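Local coordinates for variable region-containing chitin-binding protein 3 (Branchiostoma floridae, PDB 1XT5), which probably binds chitin as a whole protein, and is represented here by its first immunoglobulin V-type domain, from an immune-type receptor of amphioxus, at residues A[7-12]-A[123-128]; A[38-43]-A[53-58]; A[81-86]-A[95-100]. One frame throughout, in Å; residues are numbered along the deposited sequence. Where two conformers were deposited one is given.

Overall arrangement
All three contacts lie in one V-type immunoglobulin domain, a sandwich of two beta sheets. Contact 1 brings the N-terminal strand of one sheet to the last strand of the other, and contacts 2 and 3 are nested in the loop it closes. Contact 2 is a hairpin in the sheet that also holds strand 122-132. Contact 3 is a hairpin at the edge of the opposite sheet. The centres of contacts 2 and 3 are about 13 Å apart, and the two touch through the core, with Phe-54 CE2 3.5 Å from Val-86 CG2. Contact 1 touches neither: its nearest atoms are about 4 and 10 Å from contacts 2 and 3, its centre about 14 and 18 Å from theirs.

Contact 1 of 3, residues A[7-12]-A[123-128]; sequences VRTTHT and DAKSVV
Val-7 is held at both ends of its backbone by side chains of strand 122-132. Its N-H gives a nearly straight bond (168°) to Asp-123 OD2, 2.9 Å from Val-7 N. The carboxylate oxygen is met on its anti side, somewhat out of plane. The carbonyl is taken by the lysine two residues on: Lys-125 NZ lies 2.8 Å from Val-7 O. Lys-125 runs alongside Val-7 and bends only at its last torsion (chi4 55°), which turns the amine back to that oxygen. The same amine forms a longer salt bridge to Asp-123 OD2 within the strand. OD2 thus serves an N-H and an ammonium group.

In the V-type immunoglobulin fold the first strand can pass from one sheet to the other. Here Arg-8 still pairs with Ser-27 of strand 22-31, and after it the chain crosses over to strand 122-132. Thr-10 OG1 and His-11 ND1 share a hydrogen bond of 2.7 Å. At Thr-12 the backbone takes up the new partner. Val-128 N donates to Thr-12 O at 2.9 Å. Between the polar ends the packing is mostly apolar. Thr-9 lays its methyl on the strand: CG2 sits 3.8 Å from Lys-125 CB and 3.9 Å from Val-127 CG2. Its OG1 passes along the lysine chain near CD. Ser-126 points away and its hydroxyl is bonded to Arg-106.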
loop_
_atom_site.group_PDB
_atom_site.type_symbol
_atom_site.label_atom_id
_atom_site.label_comp_id
_atom_site.label_asym_id
_atom_site.label_seq_id
_atom_site.Cartn_x
_atom_site.Cartn_y
_atom_site.Cartn_z
ATOM N N VAL A 7 7.303 -4.081 -7.337
ATOM C CA VAL A 7 6.233 -4.499 -6.425
ATOM C C VAL A 7 5.714 -5.836 -6.890
ATOM O O VAL A 7 5.630 -6.123 -8.068
ATOM C CB VAL A 7 5.126 -3.409 -6.413
ATOM C CG1 VAL A 7 3.820 -3.913 -5.785
ATOM C CG2 VAL A 7 5.597 -2.163 -5.694
ATOM N N ARG A 8 5.364 -6.693 -5.916
ATOM C CA ARG A 8 4.686 -7.954 -6.177
ATOM C C ARG A 8 3.493 -8.098 -5.268
ATOM O O ARG A 8 3.441 -7.570 -4.157
ATOM C CB ARG A 8 5.665 -9.124 -6.049
ATOM C CG ARG A 8 6.731 -9.142 -7.129
ATOM C CD ARG A 8 7.656 -10.372 -6.994
ATOM N NE ARG A 8 8.578 -10.406 -8.131
ATOM C CZ ARG A 8 9.692 -9.939 -8.556
ATOM N NH1 ARG A 8 10.611 -9.159 -7.957
ATOM N NH2 ARG A 8 10.042 -10.316 -9.816
ATOM N N THR A 9 2.518 -8.888 -5.727
ATOM C CA THR A 9 1.293 -9.158 -5.019
ATOM C C THR A 9 0.950 -10.643 -5.150
ATOM O O THR A 9 0.790 -11.139 -6.247
ATOM C CB THR A 9 0.118 -8.415 -5.615
ATOM O OG1 THR A 9 0.091 -8.555 -7.050
ATOM C CG2 THR A 9 0.166 -6.909 -5.351
ATOM N N THR A 10 0.843 -11.331 -4.026
ATOM C CA THR A 10 0.496 -12.735 -4.056
ATOM C C THR A 10 -0.938 -12.966 -4.547
ATOM O O THR A 10 -1.230 -14.031 -5.088
ATOM C CB THR A 10 0.628 -13.425 -2.689
ATOM O OG1 THR A 10 -0.172 -12.744 -1.724
ATOM C CG2 THR A 10 2.074 -13.463 -2.241
ATOM N N HIS A 11 -1.812 -11.970 -4.318
ATOM C CA HIS A 11 -3.206 -12.060 -4.617
ATOM C C HIS A 11 -3.644 -10.892 -5.493
ATOM O O HIS A 11 -3.375 -9.730 -5.148
ATOM C CB HIS A 11 -4.066 -12.062 -3.349
ATOM C CG HIS A 11 -3.902 -13.296 -2.551
ATOM N ND1 HIS A 11 -2.738 -13.639 -1.909
ATOM C CD2 HIS A 11 -4.816 -14.265 -2.283
ATOM C CE1 HIS A 11 -2.925 -14.790 -1.269
ATOM N NE2 HIS A 11 -4.199 -15.198 -1.483
ATOM N N THR A 12 -4.334 -11.161 -6.589
ATOM C CA THR A 12 -4.935 -10.131 -7.404
ATOM C C THR A 12 -6.330 -9.743 -6.967
ATOM O O THR A 12 -6.865 -8.731 -7.408
ATOM C CB THR A 12 -4.909 -10.514 -8.888
ATOM O OG1 THR A 12 -5.583 -11.756 -9.054
ATOM C CG2 THR A 12 -3.489 -10.647 -9.403
ATOM N N ASP A 123 6.942 1.576 -8.523
ATOM C CA ASP A 123 6.124 0.528 -9.120
ATOM C C ASP A 123 4.817 0.473 -8.363
ATOM O O ASP A 123 4.722 0.973 -7.231
ATOM C CB ASP A 123 6.848 -0.825 -9.154
ATOM C CG ASP A 123 6.218 -1.851 -10.064
ATOM O OD1 ASP A 123 5.433 -1.456 -10.979
ATOM O OD2 ASP A 123 6.500 -3.047 -9.894
ATOM N N ALA A 124 3.818 -0.153 -8.947
ATOM C CA ALA A 124 2.516 -0.314 -8.302
ATOM C C ALA A 124 1.806 -1.495 -8.926
ATOM O O ALA A 124 1.901 -1.711 -10.133
ATOM C CB ALA A 124 1.655 0.951 -8.482
ATOM N N LYS A 125 1.052 -2.222 -8.101
ATOM C CA LYS A 125 0.170 -3.283 -8.548
ATOM C C LYS A 125 -1.125 -3.175 -7.769
ATOM O O LYS A 125 -1.135 -2.666 -6.639
ATOM C CB LYS A 125 0.765 -4.672 -8.365
ATOM C CG LYS A 125 1.911 -4.958 -9.302
ATOM C CD LYS A 125 2.515 -6.320 -9.122
ATOM C CE LYS A 125 3.394 -6.775 -10.283
ATOM N NZ LYS A 125 4.463 -5.817 -10.578
ATOM N N SER A 126 -2.212 -3.694 -8.350
ATOM C CA SER A 126 -3.516 -3.581 -7.705
ATOM C C SER A 126 -4.024 -4.921 -7.205
ATOM O O SER A 126 -3.778 -5.986 -7.764
ATOM C CB SER A 126 -4.555 -2.935 -8.620
ATOM O OG SER A 126 -5.076 -3.832 -9.587
ATOM N N VAL A 127 -4.815 -4.812 -6.129
ATOM C CA VAL A 127 -5.524 -5.924 -5.518
ATOM C C VAL A 127 -7.010 -5.511 -5.453
ATOM O O VAL A 127 -7.321 -4.472 -4.893
ATOM C CB VAL A 127 -5.004 -6.217 -4.104
ATOM C CG1 VAL A 127 -5.675 -7.453 -3.549
ATOM C CG2 VAL A 127 -3.489 -6.410 -4.109
ATOM N N VAL A 128 -7.857 -6.316 -6.057
ATOM C CA VAL A 128 -9.287 -6.072 -5.948
ATOM C C VAL A 128 -9.822 -6.564 -4.647
ATOM O O VAL A 128 -9.465 -7.680 -4.202
ATOM C CB VAL A 128 -10.000 -6.790 -7.153
ATOM C CG1 VAL A 128 -11.501 -6.850 -6.944
ATOM C CG2 VAL A 128 -9.697 -6.070 -8.432
#

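Contact 2 of 3, residues A[38-43]-A[53-58]; sequences VISWLK and VFKGNY
A beta hairpin of the V-type immunoglobulin sandwich joins segments 38-43 and 53-58, which run antiparallel (175°) with axes coming within 4.6 Å. Ile-39 and Gly-56 form a hydrogen-bonded pair, with Ile-39 N 2.8 Å from Gly-56 O and Gly-56 N 2.9 Å from Ile-39 O. Trp-41 N donates to Phe-54 O. Trp-41 O takes two N-H groups, Val-53 N at 2.9 Å and Phe-54 N at 3.3 Å, from the same face of its plane.

Ile-39, Trp-41 and Phe-54 turn to the buried face. Phe-54 presents its ring edge to Ile-39 CG2, which is 4.3 Å from Phe-54 CE2. CB of Trp-41 lies 4.1 Å from CB of Phe-54, and the indole keeps Phe-54 CD2 at its edge and leads away to give its N-H to Pro-92 O. It packs on Cys-109, half of the Cys-26 to Cys-109 disulfide. On the other face Lys-55 leaves with CG anti to the backbone N (chi1 -167°) and stays extended beyond it, which carries CE across Val-38, 3.7 Å from Val-38 CG2.

Val-53 and Phe-54 facing the one Trp-41 make a classic beta bulge, and tryptophan packed on the disulfide is a hallmark of the immunoglobulin core.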
loop_
_atom_site.group_PDB
_atom_site.type_symbol
_atom_site.label_atom_id
_atom_site.label_comp_id
_atom_site.label_asym_id
_atom_site.label_seq_id
_atom_site.Cartn_x
_atom_site.Cartn_y
_atom_site.Cartn_z
ATOM N N VAL A 38 8.732 5.190 0.014
ATOM C CA VAL A 38 7.449 5.631 0.510
ATOM C C VAL A 38 6.347 4.768 -0.074
ATOM O O VAL A 38 6.327 4.495 -1.285
ATOM C CB VAL A 38 7.250 7.132 0.288
ATOM C CG1 VAL A 38 7.480 7.594 -1.118
ATOM C CG2 VAL A 38 5.857 7.524 0.787
ATOM N N ILE A 39 5.494 4.296 0.834
ATOM C CA ILE A 39 4.410 3.374 0.509
ATOM C C ILE A 39 3.128 4.136 0.452
ATOM O O ILE A 39 2.804 4.893 1.388
ATOM C CB ILE A 39 4.291 2.285 1.634
ATOM C CG1 ILE A 39 5.479 1.338 1.650
ATOM C CG2 ILE A 39 2.972 1.534 1.578
ATOM C CD1 ILE A 39 6.893 1.816 1.750
ATOM N N SER A 40 2.348 3.941 -0.606
ATOM C CA SER A 40 1.017 4.484 -0.722
ATOM C C SER A 40 0.044 3.375 -1.109
ATOM O O SER A 40 0.331 2.587 -2.002
ATOM C CB SER A 40 0.961 5.557 -1.815
ATOM O OG SER A 40 1.879 6.592 -1.593
ATOM N N TRP A 41 -1.081 3.313 -0.425
ATOM C CA TRP A 41 -2.232 2.513 -0.873
ATOM C C TRP A 41 -3.262 3.508 -1.348
ATOM O O TRP A 41 -3.621 4.465 -0.644
ATOM C CB TRP A 41 -2.763 1.649 0.248
ATOM C CG TRP A 41 -2.002 0.403 0.510
ATOM C CD1 TRP A 41 -0.989 0.190 1.403
ATOM C CD2 TRP A 41 -2.196 -0.865 -0.188
ATOM N NE1 TRP A 41 -0.545 -1.104 1.312
ATOM C CE2 TRP A 41 -1.278 -1.767 0.380
ATOM C CE3 TRP A 41 -3.081 -1.287 -1.188
ATOM C CZ2 TRP A 41 -1.228 -3.106 -0.043
ATOM C CZ3 TRP A 41 -3.023 -2.599 -1.600
ATOM C CH2 TRP A 41 -2.117 -3.509 -1.025
ATOM N N LEU A 42 -3.735 3.296 -2.580
ATOM C CA LEU A 42 -4.541 4.223 -3.325
ATOM C C LEU A 42 -5.744 3.459 -3.883
ATOM O O LEU A 42 -5.521 2.455 -4.571
ATOM C CB LEU A 42 -3.724 4.830 -4.458
ATOM C CG LEU A 42 -2.441 5.550 -4.041
ATOM C CD1 LEU A 42 -1.520 5.797 -5.224
ATOM C CD2 LEU A 42 -2.721 6.818 -3.283
ATOM N N LYS A 43 -6.961 3.915 -3.644
ATOM C CA LYS A 43 -8.145 3.183 -4.126
ATOM C C LYS A 43 -8.701 3.868 -5.339
ATOM O O LYS A 43 -9.039 5.053 -5.299
ATOM C CB LYS A 43 -9.226 3.130 -3.038
ATOM C CG LYS A 43 -10.410 2.253 -3.457
ATOM C CD LYS A 43 -11.513 2.366 -2.405
ATOM C CE LYS A 43 -12.618 1.409 -2.697
ATOM N NZ LYS A 43 -13.423 1.775 -3.840
ATOM N N VAL A 53 -5.703 5.937 0.681
ATOM C CA VAL A 53 -6.073 5.037 1.780
ATOM C C VAL A 53 -5.059 5.162 2.929
ATOM O O VAL A 53 -5.403 5.349 4.083
ATOM C CB VAL A 53 -6.212 3.598 1.289
ATOM C CG1 VAL A 53 -6.519 2.667 2.426
ATOM C CG2 VAL A 53 -7.264 3.539 0.181
ATOM N N PHE A 54 -3.788 5.014 2.578
ATOM C CA PHE A 54 -2.695 4.946 3.506
ATOM C C PHE A 54 -1.457 5.517 2.838
ATOM O O PHE A 54 -1.227 5.280 1.656
ATOM C CB PHE A 54 -2.456 3.497 3.948
ATOM C CG PHE A 54 -1.265 3.308 4.881
ATOM C CD1 PHE A 54 -1.462 3.335 6.259
ATOM C CD2 PHE A 54 0.013 3.118 4.371
ATOM C CE1 PHE A 54 -0.367 3.200 7.105
ATOM C CE2 PHE A 54 1.120 3.012 5.215
ATOM C CZ PHE A 54 0.869 3.041 6.568
ATOM N N LYS A 55 -0.607 6.149 3.635
ATOM C CA LYS A 55 0.731 6.529 3.207
ATOM C C LYS A 55 1.691 6.311 4.389
ATOM O O LYS A 55 1.320 6.573 5.543
ATOM C CB LYS A 55 0.817 7.958 2.691
ATOM C CG LYS A 55 2.072 8.373 1.944
ATOM C CD LYS A 55 2.009 9.788 1.410
ATOM C CE LYS A 55 3.255 10.201 0.686
ATOM N NZ LYS A 55 3.151 11.601 0.156
ATOM N N GLY A 56 2.906 5.894 4.110
ATOM C CA GLY A 56 3.888 5.778 5.149
ATOM C C GLY A 56 5.290 5.640 4.634
ATOM O O GLY A 56 5.519 5.291 3.477
ATOM N N ASN A 57 6.248 5.879 5.528
ATOM C CA ASN A 57 7.634 5.655 5.212
ATOM C C ASN A 57 8.426 5.518 6.517
ATOM O O ASN A 57 8.121 6.176 7.492
ATOM C CB ASN A 57 8.277 6.790 4.387
ATOM C CG ASN A 57 8.176 8.167 4.990
ATOM O OD1 ASN A 57 7.223 8.904 4.829
ATOM N ND2 ASN A 57 9.225 8.555 5.736
ATOM N N TYR A 58 9.458 4.691 6.498
ATOM C CA TYR A 58 10.414 4.717 7.599
ATOM C C TYR A 58 11.116 6.081 7.624
ATOM O O TYR A 58 11.346 6.676 6.568
ATOM C CB TYR A 58 11.487 3.647 7.397
ATOM C CG TYR A 58 10.970 2.238 7.543
ATOM C CD1 TYR A 58 10.955 1.364 6.471
ATOM C CD2 TYR A 58 10.495 1.756 8.743
ATOM C CE1 TYR A 58 10.511 0.072 6.585
ATOM C CE2 TYR A 58 10.028 0.454 8.863
ATOM C CZ TYR A 58 10.020 -0.377 7.789
ATOM O OH TYR A 58 9.539 -1.661 7.884
#

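Contact 3 of 3, residues A[81-86]-A[95-100]; sequences LGRASV and RLTHVH
The guanidinium of Arg-83 is covered on one face by the ring of His-100, whose ND1 sits over its centre, 3.5 Å from Arg-83 CZ. In turn Arg-83 NH2 lies over one face of the His-100 ring. The overlap is oblique, with the two planes 36° apart. At the edge of the Arg-83 guanidinium, in its plane, lies Thr-97 O. It takes a bond from Arg-83 NH1 at 3.0 Å, nearly along the C=O axis. The second guanidinium, of Arg-95, has Ser-85 OG at its edge, near its plane. The chain of Arg-83 kinks at chi3 (-60°), which folds the guanidinium back toward residues 97-100. His-100 is itself steadied: its ND1 donates to His-98 O, 2.7 Å away. Outside the two segments Asp-103 makes a salt bridge to Arg-83 NH1 and accepts from the backbone N of His-100, while Arg-83 NH2 bonds to Asp-79 O. Several bonds therefore fix the rotation of the Arg-83 guanidinium, and the nearby carboxylate would probably offset its charge.

Next to this loop the segments join as a beta hairpin at the edge of the immunoglobulin sandwich. Ser-85 and Arg-95 are its hydrogen-bonded pair. Arg-95 N donates to Ser-85 O at 2.9 Å in an almost perfectly straight bond (179°), and Ser-85 N returns one to Arg-95 O. Ala-84 and Leu-96 form the next, non-hydrogen-bonded pair on the buried face. Thr-97 N then closes on Arg-83 O at 2.9 Å.

Two waters tie the outer side. One donates to Gly-82 O and bonds to Thr-97 OG1. The other donates to Arg-83 O, accepts from Arg-95 NH1 and lies 2.7 Å from Ser-85 OG, to which it is also hydrogen-bonded.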
loop_
_atom_site.group_PDB
_atom_site.type_symbol
_atom_site.label_atom_id
_atom_site.label_comp_id
_atom_site.label_asym_id
_atom_site.label_seq_id
_atom_site.Cartn_x
_atom_site.Cartn_y
_atom_site.Cartn_z
ATOM N N LEU A 81 -9.714 6.392 7.582
ATOM C CA LEU A 81 -8.990 6.809 8.778
ATOM C C LEU A 81 -9.446 5.962 9.915
ATOM O O LEU A 81 -10.628 5.823 10.190
ATOM C CB LEU A 81 -9.195 8.305 9.050
ATOM C CG LEU A 81 -8.200 8.965 9.984
ATOM C CD1 LEU A 81 -8.247 10.499 9.791
ATOM C CD2 LEU A 81 -8.370 8.658 11.455
ATOM N N GLY A 82 -8.491 5.422 10.651
ATOM C CA GLY A 82 -8.734 4.555 11.712
ATOM C C GLY A 82 -9.079 3.123 11.413
ATOM O O GLY A 82 -9.240 2.318 12.345
ATOM N N ARG A 83 -9.207 2.754 10.172
ATOM C CA ARG A 83 -9.503 1.412 9.723
ATOM C C ARG A 83 -8.404 0.773 8.907
ATOM O O ARG A 83 -8.358 -0.463 8.813
ATOM C CB ARG A 83 -10.783 1.368 8.862
ATOM C CG ARG A 83 -11.971 1.928 9.578
ATOM C CD ARG A 83 -13.277 1.718 8.866
ATOM N NE ARG A 83 -13.421 2.279 7.549
ATOM C CZ ARG A 83 -13.480 1.660 6.346
ATOM N NH1 ARG A 83 -13.338 0.359 6.254
ATOM N NH2 ARG A 83 -13.668 2.369 5.267
ATOM N N ALA A 84 -7.496 1.539 8.348
ATOM C CA ALA A 84 -6.460 1.042 7.480
ATOM C C ALA A 84 -5.108 1.110 8.207
ATOM O O ALA A 84 -4.763 2.145 8.790
ATOM C CB ALA A 84 -6.407 1.890 6.210
ATOM N N SER A 85 -4.322 0.054 8.097
ATOM C CA SER A 85 -3.004 0.036 8.721
ATOM C C SER A 85 -2.049 -0.807 7.881
ATOM O O SER A 85 -2.484 -1.700 7.162
ATOM C CB SER A 85 -3.102 -0.465 10.171
ATOM O OG SER A 85 -3.589 -1.790 10.259
ATOM N N VAL A 86 -0.763 -0.544 8.032
ATOM C CA VAL A 86 0.311 -1.321 7.437
ATOM C C VAL A 86 1.280 -1.652 8.548
ATOM O O VAL A 86 1.987 -0.770 9.038
ATOM C CB VAL A 86 0.975 -0.560 6.267
ATOM C CG1 VAL A 86 2.172 -1.327 5.724
ATOM C CG2 VAL A 86 -0.009 -0.350 5.124
ATOM N N ARG A 95 -4.019 -3.834 5.994
ATOM C CA ARG A 95 -5.124 -4.386 6.791
ATOM C C ARG A 95 -6.223 -3.331 6.840
ATOM O O ARG A 95 -5.972 -2.175 7.200
ATOM C CB ARG A 95 -4.640 -4.711 8.203
ATOM C CG ARG A 95 -5.705 -5.335 9.092
ATOM C CD ARG A 95 -5.126 -5.754 10.422
ATOM N NE ARG A 95 -5.956 -6.355 11.432
ATOM C CZ ARG A 95 -6.561 -5.644 12.377
ATOM N NH1 ARG A 95 -6.521 -4.313 12.475
ATOM N NH2 ARG A 95 -7.295 -6.335 13.254
ATOM N N LEU A 96 -7.443 -3.732 6.497
ATOM C CA LEU A 96 -8.622 -2.862 6.541
ATOM C C LEU A 96 -9.642 -3.484 7.439
ATOM O O LEU A 96 -10.058 -4.656 7.235
ATOM C CB LEU A 96 -9.092 -2.626 5.122
ATOM C CG LEU A 96 -10.184 -1.593 5.008
ATOM C CD1 LEU A 96 -9.700 -0.200 5.402
ATOM C CD2 LEU A 96 -10.735 -1.617 3.583
ATOM N N THR A 97 -10.072 -2.762 8.477
ATOM C CA THR A 97 -11.087 -3.290 9.425
ATOM C C THR A 97 -12.450 -2.671 9.103
ATOM O O THR A 97 -12.562 -1.675 8.381
ATOM C CB THR A 97 -10.731 -2.966 10.871
ATOM O OG1 THR A 97 -10.694 -1.555 11.017
ATOM C CG2 THR A 97 -9.386 -3.491 11.213
ATOM N N HIS A 98 -13.480 -3.286 9.706
ATOM C CA HIS A 98 -14.858 -2.760 9.615
ATOM C C HIS A 98 -15.225 -2.450 8.154
ATOM O O HIS A 98 -15.669 -1.346 7.833
ATOM C CB HIS A 98 -15.061 -1.527 10.465
ATOM C CG HIS A 98 -14.806 -1.785 11.870
ATOM N ND1 HIS A 98 -15.722 -2.373 12.697
ATOM C CD2 HIS A 98 -13.707 -1.473 12.606
ATOM C CE1 HIS A 98 -15.163 -2.457 13.892
ATOM N NE2 HIS A 98 -13.961 -1.914 13.908
ATOM N N VAL A 99 -14.997 -3.429 7.265
ATOM C CA VAL A 99 -15.159 -3.177 5.851
ATOM C C VAL A 99 -16.571 -2.747 5.508
ATOM O O VAL A 99 -17.560 -3.369 5.885
ATOM C CB VAL A 99 -14.710 -4.421 5.043
ATOM C CG1 VAL A 99 -15.118 -4.312 3.618
ATOM C CG2 VAL A 99 -13.212 -4.625 5.174
ATOM N N HIS A 100 -16.670 -1.638 4.781
ATOM C CA HIS A 100 -17.976 -1.093 4.381
ATOM C C HIS A 100 -18.390 -1.618 3.019
ATOM O O HIS A 100 -17.560 -2.005 2.224
ATOM C CB HIS A 100 -17.897 0.428 4.285
ATOM C CG HIS A 100 -17.746 1.142 5.586
ATOM N ND1 HIS A 100 -16.872 0.749 6.584
ATOM C CD2 HIS A 100 -18.385 2.234 6.061
ATOM C CE1 HIS A 100 -17.015 1.611 7.604
ATOM N NE2 HIS A 100 -17.933 2.552 7.312
HETATM O O HOH W 1 -9.638 -0.328 13.161
HETATM O O HOH W 2 -6.251 -1.941 10.289
#